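Local coordinates for protein VP5 (Halorubrum pleomorphic virus 6, PDB 6QGL) that is a viral envelope protein that probably mediates fusion of the viral membrane with that of its archaeal host, at residues L184-N189 with S200-N205; R128-M133 with S164-K169; L168-V173 with N180-T185. All blocks are in the same frame, centred on the assembly; numbering follows the deposited sequence.

Interaction 1 (L184-N189 with S200-N205)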
loop_
_atom_site.group_PDB
_atom_site.type_symbol
_atom_site.label_atom_id
_atom_site.label_comp_id
_atom_site.label_asym_id
_atom_site.label_seq_id
_atom_site.Cartn_x
_atom_site.Cartn_y
_atom_site.Cartn_z
ATOM N N LEU A 184 -4.947 -0.843 20.622
ATOM C CA LEU A 184 -5.612 -2.074 21.030
ATOM C C LEU A 184 -4.645 -3.240 20.973
ATOM O O LEU A 184 -4.054 -3.506 19.926
ATOM C CB LEU A 184 -6.877 -2.356 20.194
ATOM C CG LEU A 184 -8.000 -1.308 20.234
ATOM C CD1 LEU A 184 -9.075 -1.633 19.229
ATOM C CD2 LEU A 184 -8.608 -1.175 21.625
ATOM N N THR A 185 -4.436 -3.895 22.116
ATOM C CA THR A 185 -3.589 -5.072 22.211
ATOM C C THR A 185 -4.499 -6.266 22.000
ATOM O O THR A 185 -5.481 -6.443 22.731
ATOM C CB THR A 185 -2.805 -5.089 23.526
ATOM O OG1 THR A 185 -1.892 -3.999 23.501
ATOM C CG2 THR A 185 -2.029 -6.386 23.733
ATOM N N PHE A 186 -4.198 -7.056 20.969
ATOM C CA PHE A 186 -4.990 -8.225 20.632
ATOM C C PHE A 186 -4.590 -9.440 21.457
ATOM O O PHE A 186 -3.480 -9.948 21.306
ATOM C CB PHE A 186 -4.909 -8.528 19.124
ATOM C CG PHE A 186 -5.703 -9.749 18.735
ATOM C CD1 PHE A 186 -7.079 -9.675 18.550
ATOM C CD2 PHE A 186 -5.084 -10.983 18.590
ATOM C CE1 PHE A 186 -7.818 -10.813 18.224
ATOM C CE2 PHE A 186 -5.826 -12.118 18.279
ATOM C CZ PHE A 186 -7.187 -12.026 18.090
ATOM N N ARG A 187 -5.516 -9.929 22.293
ATOM C CA ARG A 187 -5.345 -11.144 23.086
ATOM C C ARG A 187 -6.321 -12.192 22.550
ATOM O O ARG A 187 -7.463 -11.856 22.242
ATOM C CB ARG A 187 -5.572 -10.878 24.591
ATOM C CG ARG A 187 -5.444 -12.124 25.475
ATOM C CD ARG A 187 -5.366 -11.778 26.947
ATOM N NE ARG A 187 -5.331 -12.973 27.794
ATOM C CZ ARG A 187 -4.230 -13.639 28.132
ATOM N NH1 ARG A 187 -4.306 -14.712 28.906
ATOM N NH2 ARG A 187 -3.043 -13.241 27.689
ATOM N N HIS A 188 -5.859 -13.446 22.416
ATOM C CA HIS A 188 -6.650 -14.579 21.941
ATOM C C HIS A 188 -6.353 -15.806 22.790
ATOM O O HIS A 188 -5.198 -16.212 22.900
ATOM C CB HIS A 188 -6.372 -14.868 20.453
ATOM C CG HIS A 188 -7.115 -16.050 19.910
ATOM N ND1 HIS A 188 -8.413 -15.936 19.452
ATOM C CD2 HIS A 188 -6.716 -17.336 19.774
ATOM C CE1 HIS A 188 -8.761 -17.149 19.058
ATOM N NE2 HIS A 188 -7.772 -18.024 19.227
ATOM N N ASN A 189 -7.406 -16.390 23.382
ATOM C CA ASN A 189 -7.333 -17.610 24.186
ATOM C C ASN A 189 -8.419 -18.575 23.712
ATOM O O ASN A 189 -9.596 -18.203 23.688
ATOM C CB ASN A 189 -7.476 -17.314 25.687
ATOM C CG ASN A 189 -7.189 -18.506 26.573
ATOM O OD1 ASN A 189 -6.348 -19.358 26.265
ATOM N ND2 ASN A 189 -7.875 -18.592 27.701
ATOM N N SER A 200 -3.763 -22.710 24.223
ATOM C CA SER A 200 -3.227 -21.833 23.192
ATOM C C SER A 200 -3.650 -20.392 23.478
ATOM O O SER A 200 -4.848 -20.088 23.514
ATOM C CB SER A 200 -3.706 -22.285 21.815
ATOM O OG SER A 200 -3.159 -21.496 20.773
ATOM N N VAL A 201 -2.660 -19.520 23.722
ATOM C CA VAL A 201 -2.869 -18.100 24.006
ATOM C C VAL A 201 -1.820 -17.240 23.284
ATOM O O VAL A 201 -0.641 -17.597 23.246
ATOM C CB VAL A 201 -2.982 -17.786 25.532
ATOM C CG1 VAL A 201 -1.701 -18.132 26.283
ATOM C CG2 VAL A 201 -3.382 -16.332 25.792
ATOM N N VAL A 202 -2.275 -16.136 22.672
ATOM C CA VAL A 202 -1.437 -15.154 21.992
ATOM C C VAL A 202 -1.894 -13.749 22.401
ATOM O O VAL A 202 -3.090 -13.511 22.561
ATOM C CB VAL A 202 -1.327 -15.361 20.451
ATOM C CG1 VAL A 202 -2.565 -14.866 19.702
ATOM C CG2 VAL A 202 -0.057 -14.719 19.894
ATOM N N GLU A 203 -0.939 -12.849 22.634
ATOM C CA GLU A 203 -1.205 -11.462 22.999
ATOM C C GLU A 203 -0.118 -10.605 22.388
ATOM O O GLU A 203 1.054 -10.796 22.713
ATOM C CB GLU A 203 -1.285 -11.277 24.524
ATOM C CG GLU A 203 -1.822 -9.910 24.923
ATOM C CD GLU A 203 -1.986 -9.642 26.406
ATOM O OE1 GLU A 203 -2.265 -10.595 27.169
ATOM O OE2 GLU A 203 -1.854 -8.462 26.803
ATOM N N TYR A 204 -0.495 -9.700 21.466
ATOM C CA TYR A 204 0.451 -8.828 20.767
ATOM C C TYR A 204 -0.197 -7.576 20.157
ATOM O O TYR A 204 -1.421 -7.421 20.175
ATOM C CB TYR A 204 1.243 -9.624 19.698
ATOM C CG TYR A 204 0.432 -10.078 18.504
ATOM C CD1 TYR A 204 -0.399 -11.193 18.582
ATOM C CD2 TYR A 204 0.557 -9.444 17.271
ATOM C CE1 TYR A 204 -1.134 -11.624 17.481
ATOM C CE2 TYR A 204 -0.167 -9.871 16.162
ATOM C CZ TYR A 204 -1.012 -10.959 16.272
ATOM O OH TYR A 204 -1.721 -11.372 15.172
ATOM N N ASN A 205 0.652 -6.685 19.629
ATOM C CA ASN A 205 0.316 -5.430 18.954
ATOM C C ASN A 205 1.517 -5.058 18.055
ATOM O O ASN A 205 2.511 -5.789 18.105
ATOM C CB ASN A 205 -0.015 -4.322 19.982
ATOM C CG ASN A 205 1.031 -4.049 21.038
ATOM O OD1 ASN A 205 2.238 -4.041 20.788
ATOM N ND2 ASN A 205 0.582 -3.786 22.253
#

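Interaction 2 (R128-M133 with S164-K169)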
loop_
_atom_site.group_PDB
_atom_site.type_symbol
_atom_site.label_atom_id
_atom_site.label_comp_id
_atom_site.label_asym_id
_atom_site.label_seq_id
_atom_site.Cartn_x
_atom_site.Cartn_y
_atom_site.Cartn_z
ATOM N N ARG A 128 -10.349 -4.644 15.366
ATOM C CA ARG A 128 -11.776 -4.432 15.666
ATOM C C ARG A 128 -12.639 -5.214 14.694
ATOM O O ARG A 128 -13.688 -5.720 15.092
ATOM C CB ARG A 128 -12.167 -2.949 15.567
ATOM C CG ARG A 128 -11.960 -2.175 16.845
ATOM C CD ARG A 128 -12.794 -0.899 16.931
ATOM N NE ARG A 128 -12.435 0.163 15.978
ATOM C CZ ARG A 128 -11.451 1.038 16.155
ATOM N NH1 ARG A 128 -11.186 1.943 15.225
ATOM N NH2 ARG A 128 -10.700 0.988 17.245
ATOM N N GLU A 129 -12.209 -5.282 13.414
ATOM C CA GLU A 129 -12.893 -6.007 12.346
ATOM C C GLU A 129 -12.902 -7.493 12.665
ATOM O O GLU A 129 -13.961 -8.107 12.578
ATOM C CB GLU A 129 -12.229 -5.742 10.987
ATOM C CG GLU A 129 -12.925 -6.386 9.801
ATOM C CD GLU A 129 -12.218 -6.155 8.482
ATOM O OE1 GLU A 129 -11.044 -6.573 8.356
ATOM O OE2 GLU A 129 -12.837 -5.555 7.574
ATOM N N LEU A 130 -11.741 -8.060 13.072
ATOM C CA LEU A 130 -11.642 -9.473 13.444
ATOM C C LEU A 130 -12.648 -9.806 14.544
ATOM O O LEU A 130 -13.339 -10.815 14.429
ATOM C CB LEU A 130 -10.210 -9.881 13.848
ATOM C CG LEU A 130 -10.001 -11.341 14.308
ATOM C CD1 LEU A 130 -10.423 -12.347 13.238
ATOM C CD2 LEU A 130 -8.576 -11.587 14.706
ATOM N N GLU A 131 -12.772 -8.926 15.560
ATOM C CA GLU A 131 -13.736 -9.085 16.647
ATOM C C GLU A 131 -15.170 -9.069 16.116
ATOM O O GLU A 131 -15.973 -9.910 16.525
ATOM C CB GLU A 131 -13.538 -8.004 17.724
ATOM C CG GLU A 131 -14.425 -8.174 18.954
ATOM C CD GLU A 131 -14.245 -9.449 19.761
ATOM O OE1 GLU A 131 -13.218 -10.139 19.575
ATOM O OE2 GLU A 131 -15.130 -9.758 20.589
ATOM N N ALA A 132 -15.480 -8.132 15.192
ATOM C CA ALA A 132 -16.806 -8.013 14.577
ATOM C C ALA A 132 -17.132 -9.264 13.755
ATOM O O ALA A 132 -18.276 -9.724 13.776
ATOM C CB ALA A 132 -16.880 -6.770 13.705
ATOM N N MET A 133 -16.116 -9.825 13.061
ATOM C CA MET A 133 -16.232 -11.046 12.258
ATOM C C MET A 133 -16.439 -12.250 13.181
ATOM O O MET A 133 -17.275 -13.103 12.889
ATOM C CB MET A 133 -14.994 -11.241 11.366
ATOM C CG MET A 133 -14.893 -10.228 10.241
ATOM S SD MET A 133 -13.738 -10.701 8.928
ATOM C CE MET A 133 -12.180 -10.306 9.692
ATOM N N SER A 164 -16.473 -14.661 23.170
ATOM C CA SER A 164 -15.451 -14.521 22.138
ATOM C C SER A 164 -14.100 -15.009 22.672
ATOM O O SER A 164 -13.761 -14.700 23.822
ATOM C CB SER A 164 -15.340 -13.068 21.683
ATOM O OG SER A 164 -14.321 -12.905 20.710
ATOM N N PRO A 165 -13.291 -15.736 21.862
ATOM C CA PRO A 165 -11.960 -16.144 22.344
ATOM C C PRO A 165 -10.977 -14.964 22.363
ATOM O O PRO A 165 -9.876 -15.084 22.903
ATOM C CB PRO A 165 -11.544 -17.225 21.344
ATOM C CG PRO A 165 -12.229 -16.858 20.089
ATOM C CD PRO A 165 -13.519 -16.180 20.469
ATOM N N ASN A 166 -11.393 -13.820 21.774
ATOM C CA ASN A 166 -10.621 -12.584 21.666
ATOM C C ASN A 166 -10.945 -11.580 22.768
ATOM O O ASN A 166 -12.071 -11.526 23.263
ATOM C CB ASN A 166 -10.866 -11.899 20.317
ATOM C CG ASN A 166 -10.830 -12.770 19.089
ATOM O OD1 ASN A 166 -9.977 -13.653 18.935
ATOM N ND2 ASN A 166 -11.746 -12.506 18.170
ATOM N N THR A 167 -9.949 -10.750 23.105
ATOM C CA THR A 167 -10.039 -9.655 24.066
ATOM C C THR A 167 -9.226 -8.494 23.488
ATOM O O THR A 167 -8.040 -8.669 23.187
ATOM C CB THR A 167 -9.528 -10.071 25.465
ATOM O OG1 THR A 167 -10.058 -11.346 25.830
ATOM C CG2 THR A 167 -9.869 -9.046 26.541
ATOM N N LEU A 168 -9.871 -7.330 23.292
ATOM C CA LEU A 168 -9.198 -6.130 22.792
ATOM C C LEU A 168 -8.863 -5.277 24.005
ATOM O O LEU A 168 -9.747 -4.634 24.583
ATOM C CB LEU A 168 -10.049 -5.349 21.759
ATOM C CG LEU A 168 -10.599 -6.103 20.541
ATOM C CD1 LEU A 168 -11.192 -5.142 19.535
ATOM C CD2 LEU A 168 -9.538 -6.951 19.867
ATOM N N LYS A 169 -7.594 -5.350 24.438
ATOM C CA LYS A 169 -7.081 -4.662 25.623
ATOM C C LYS A 169 -6.618 -3.252 25.298
ATOM O O LYS A 169 -5.877 -3.055 24.335
ATOM C CB LYS A 169 -5.933 -5.468 26.259
ATOM C CG LYS A 169 -6.356 -6.813 26.849
ATOM C CD LYS A 169 -5.161 -7.665 27.260
ATOM C CE LYS A 169 -4.778 -7.480 28.707
ATOM N NZ LYS A 169 -3.558 -8.251 29.056
#

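Interaction 3 (L168-V173 with N180-T185)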
loop_
_atom_site.group_PDB
_atom_site.type_symbol
_atom_site.label_atom_id
_atom_site.label_comp_id
_atom_site.label_asym_id
_atom_site.label_seq_id
_atom_site.Cartn_x
_atom_site.Cartn_y
_atom_site.Cartn_z
ATOM N N LEU A 168 -9.871 -7.330 23.292
ATOM C CA LEU A 168 -9.198 -6.130 22.792
ATOM C C LEU A 168 -8.863 -5.277 24.005
ATOM O O LEU A 168 -9.747 -4.634 24.583
ATOM C CB LEU A 168 -10.049 -5.349 21.759
ATOM C CG LEU A 168 -10.599 -6.103 20.541
ATOM C CD1 LEU A 168 -11.192 -5.142 19.535
ATOM C CD2 LEU A 168 -9.538 -6.951 19.867
ATOM N N LYS A 169 -7.594 -5.350 24.438
ATOM C CA LYS A 169 -7.081 -4.662 25.623
ATOM C C LYS A 169 -6.618 -3.252 25.298
ATOM O O LYS A 169 -5.877 -3.055 24.335
ATOM C CB LYS A 169 -5.933 -5.468 26.259
ATOM C CG LYS A 169 -6.356 -6.813 26.849
ATOM C CD LYS A 169 -5.161 -7.665 27.260
ATOM C CE LYS A 169 -4.778 -7.480 28.707
ATOM N NZ LYS A 169 -3.558 -8.251 29.056
ATOM N N ASP A 170 -7.047 -2.272 26.109
ATOM C CA ASP A 170 -6.651 -0.874 25.941
ATOM C C ASP A 170 -5.229 -0.686 26.443
ATOM O O ASP A 170 -4.933 -0.992 27.603
ATOM C CB ASP A 170 -7.618 0.072 26.680
ATOM C CG ASP A 170 -8.968 0.290 26.013
ATOM O OD1 ASP A 170 -9.208 -0.306 24.938
ATOM O OD2 ASP A 170 -9.778 1.068 26.559
ATOM N N THR A 171 -4.343 -0.214 25.554
ATOM C CA THR A 171 -2.937 0.043 25.858
ATOM C C THR A 171 -2.643 1.505 25.560
ATOM O O THR A 171 -2.840 1.952 24.429
ATOM C CB THR A 171 -2.035 -0.947 25.101
ATOM O OG1 THR A 171 -2.409 -2.271 25.480
ATOM C CG2 THR A 171 -0.549 -0.733 25.378
ATOM N N THR A 172 -2.192 2.249 26.584
ATOM C CA THR A 172 -1.867 3.668 26.467
ATOM C C THR A 172 -0.494 3.860 25.826
ATOM O O THR A 172 0.507 3.319 26.307
ATOM C CB THR A 172 -2.010 4.380 27.827
ATOM O OG1 THR A 172 -3.336 4.194 28.319
ATOM C CG2 THR A 172 -1.713 5.876 27.749
ATOM N N VAL A 173 -0.468 4.640 24.735
ATOM C CA VAL A 173 0.727 5.025 23.987
ATOM C C VAL A 173 0.925 6.517 24.269
ATOM O O VAL A 173 -0.028 7.291 24.152
ATOM C CB VAL A 173 0.583 4.713 22.466
ATOM C CG1 VAL A 173 1.690 5.369 21.640
ATOM C CG2 VAL A 173 0.558 3.210 22.217
ATOM N N ASN A 180 -2.312 11.165 24.878
ATOM C CA ASN A 180 -2.342 9.708 24.989
ATOM C C ASN A 180 -3.212 9.119 23.893
ATOM O O ASN A 180 -4.272 9.671 23.583
ATOM C CB ASN A 180 -2.866 9.260 26.362
ATOM C CG ASN A 180 -2.026 9.658 27.554
ATOM O OD1 ASN A 180 -2.556 9.931 28.634
ATOM N ND2 ASN A 180 -0.703 9.690 27.411
ATOM N N PHE A 181 -2.767 7.995 23.312
ATOM C CA PHE A 181 -3.513 7.274 22.286
ATOM C C PHE A 181 -3.794 5.857 22.765
ATOM O O PHE A 181 -2.908 5.206 23.327
ATOM C CB PHE A 181 -2.764 7.258 20.941
ATOM C CG PHE A 181 -3.517 6.592 19.810
ATOM C CD1 PHE A 181 -4.492 7.283 19.101
ATOM C CD2 PHE A 181 -3.253 5.275 19.456
ATOM C CE1 PHE A 181 -5.202 6.661 18.070
ATOM C CE2 PHE A 181 -3.972 4.652 18.435
ATOM C CZ PHE A 181 -4.931 5.352 17.739
ATOM N N THR A 182 -5.024 5.379 22.540
ATOM C CA THR A 182 -5.413 4.029 22.921
ATOM C C THR A 182 -5.125 3.058 21.778
ATOM O O THR A 182 -5.840 3.044 20.769
ATOM C CB THR A 182 -6.861 3.978 23.443
ATOM O OG1 THR A 182 -6.998 4.855 24.559
ATOM C CG2 THR A 182 -7.280 2.579 23.859
ATOM N N LEU A 183 -4.060 2.263 21.941
ATOM C CA LEU A 183 -3.669 1.206 21.015
ATOM C C LEU A 183 -4.339 -0.067 21.526
ATOM O O LEU A 183 -4.340 -0.321 22.734
ATOM C CB LEU A 183 -2.133 1.049 20.986
ATOM C CG LEU A 183 -1.538 -0.153 20.228
ATOM C CD1 LEU A 183 -1.614 0.038 18.720
ATOM C CD2 LEU A 183 -0.110 -0.401 20.645
ATOM N N LEU A 184 -4.947 -0.843 20.622
ATOM C CA LEU A 184 -5.612 -2.074 21.030
ATOM C C LEU A 184 -4.645 -3.240 20.973
ATOM O O LEU A 184 -4.054 -3.506 19.926
ATOM C CB LEU A 184 -6.877 -2.356 20.194
ATOM C CG LEU A 184 -8.000 -1.308 20.234
ATOM C CD1 LEU A 184 -9.075 -1.633 19.229
ATOM C CD2 LEU A 184 -8.608 -1.175 21.625
ATOM N N THR A 185 -4.436 -3.895 22.116
ATOM C CA THR A 185 -3.589 -5.072 22.211
ATOM C C THR A 185 -4.499 -6.266 22.000
ATOM O O THR A 185 -5.481 -6.443 22.731
ATOM C CB THR A 185 -2.805 -5.089 23.526
ATOM O OG1 THR A 185 -1.892 -3.999 23.501
ATOM C CG2 THR A 185 -2.029 -6.386 23.733
HETATM O O HOH W 1 -5.636 3.438 27.055
#

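Interaction 1 (L184-N189 with S200-N205)
Arg187 and Glu203 face each other as a non-hydrogen-bonded pair in an antiparallel beta hairpin, and a salt bridge joins their ends, Arg187 NH2 to Glu203 OE1 at 2.8 Å. Both chains are extended. The guanidinium and carboxylate planes stand 83° apart, with OE1 tilted 25° from the guanidinium plane. One face of that guanidinium takes Val201, whose CG2 lies 3.6 Å from Arg187 NH1, while Glu203 OE2 pairs with Lys169 on the strand beyond. Glu203 CG rests 3.7 Å from Thr185 CG2. The strands 180-189 and 201-204 are the middle pair of a four-stranded antiparallel sheet. Two hydrogen-bonded pairs, Phe186 with Tyr204 and His188 with Val202, hold them through four backbone bonds, among them His188 N to Val202 O at 2.8 Å. These four side chains share the face opposite the salt bridge. Phe186 and Tyr204 run side by side, Phe186 CD2 lying 4.2 Å from Tyr204 CE1, and next along His188 CB meets Val202 CG1 at 3.9 Å. Phe151 stacks on His188, meets the ring of Phe186 and touches Val202. At the hairpin's open end the Asn205 side chain stands between its backbone N and carbonyl carbon (chi1 55°), which aims ND2 at Thr185 OG1, 2.8 Å away and close to the amide plane; the same hydroxyl also bonds to Thr171.

Interaction 2 (R128-M133 with S164-K169)
Two flat groups meet where Glu131 reaches Asn166: the two side chains pass one another head to tail, the carboxylate and amide planes 71° apart. Asn166 ND2 donates to Glu131 OE1 at 3.1 Å, with the acceptor lying in the amide plane, and ND2 meets OE1 nearly in line with its C-O bond. Ser164 OG donates to the same Glu131 OE1 at 3.2 Å, from its syn side and 22° out of the carboxylate plane. Both donors stand on one face of that plane, so a single oxygen of the helix receives two side chains from the strand and the turn before it. The other oxygen, Glu131 OE2, has a weak bond to Gln135, one helical turn further on.

The glutamate gets there by leaving the helix extended at CG and then bending at chi2 (61°), which turns the carboxylate toward Asn166, OE1 beside its CB and ND2. Ser164 is itself positioned by an ST turn: its OG accepts from Asn166 N at 3.2 Å, which ties the hydroxyl to the start of the strand. Asn166 OD1, at the other end of the amide, accepts from His188 ND1, and this second bond fixes which way the amide is turned.

A little further along the strand the contact becomes apolar. Leu168 CD1 lies 4.0 Å from Arg128 CA and 4.1 Å from Glu131 CB, and the leucine and arginine side chains cross at about a right angle.

Helix 97-140 thus passes over the edge strand 166-174, roughly antiparallel to it where they meet, while Leu130 and Arg128 extend the contact to Phe186 and Leu184 of the adjoining strand 180-189, and Met133 packs against helix 43-66.

Interaction 3 (L168-V173 with N180-T185)
Thr171 and Thr185 join their hydroxyls across the strands, OG1 to OG1 at 2.7 Å, and either could be the donor. They belong to the beta hairpin of strands 166-174 and 180-189, in which Lys169, Thr171 and Val173 form hydrogen-bonded pairs with Thr185, Leu183 and Phe181. Each pair contributes two backbone bonds, for example Thr185 N to Lys169 O at 2.8 Å. Both threonines place OG1 beside the backbone N (chi1 -58° in Thr171), which turns the two hydroxyls toward one another diagonally over the intervening pair. Further along this face Val173 CG2 packs on Leu183 CB at 3.7 Å, and Leu183 continues onto Asn205 and Pro206.

The opposite face carries Asp170, Thr172, Thr182 and Leu184. Asp170 lies alongside Leu184, its OD1 3.5 Å from Leu184 CD2, and Thr182 CG2 lies 3.6 Å from Asp170 CG. Nearer the helix Leu168 CD1 touches Leu184 CD1 at 4.1 Å.

Outward from these contacts, side chains of helix 97-140 bond to the backbone of strand 180-189. Asn124 bonds to Leu184 N through its OD1 and to Thr182 O through its ND2, Trp123 NE1 reaches Leu184 O, and the Phe181 ring packs on Thr117 and Tyr120 of the helix. Thr172 OG1 and Thr182 OG1 are bridged by one water, 2.7 Å from the first and 3.2 Å from the second.

In the fold
Strand 180-189 is common to interactions 1 and 3, pairing with 201-204 along its later half and with 166-174 along its whole length; Leu184 and Thr185 belong to both contacts. Their centres are about 13 Å apart, and the salt bridge of Glu203 OE2 with Lys169 NZ, 2.8 Å, spans strand 180-189, which lies between its two partners. Interaction 2 sets the same sheet against helix 97-140, its centre about 10 Å from that of interaction 1, with His188 ND1 to Asn166 OD1 at 2.8 Å as one polar link. Arg128 NH2, 3.7 Å from Leu184 CD1, joins interaction 2 to interaction 3. All three lie in the N-terminal envelope-protein region.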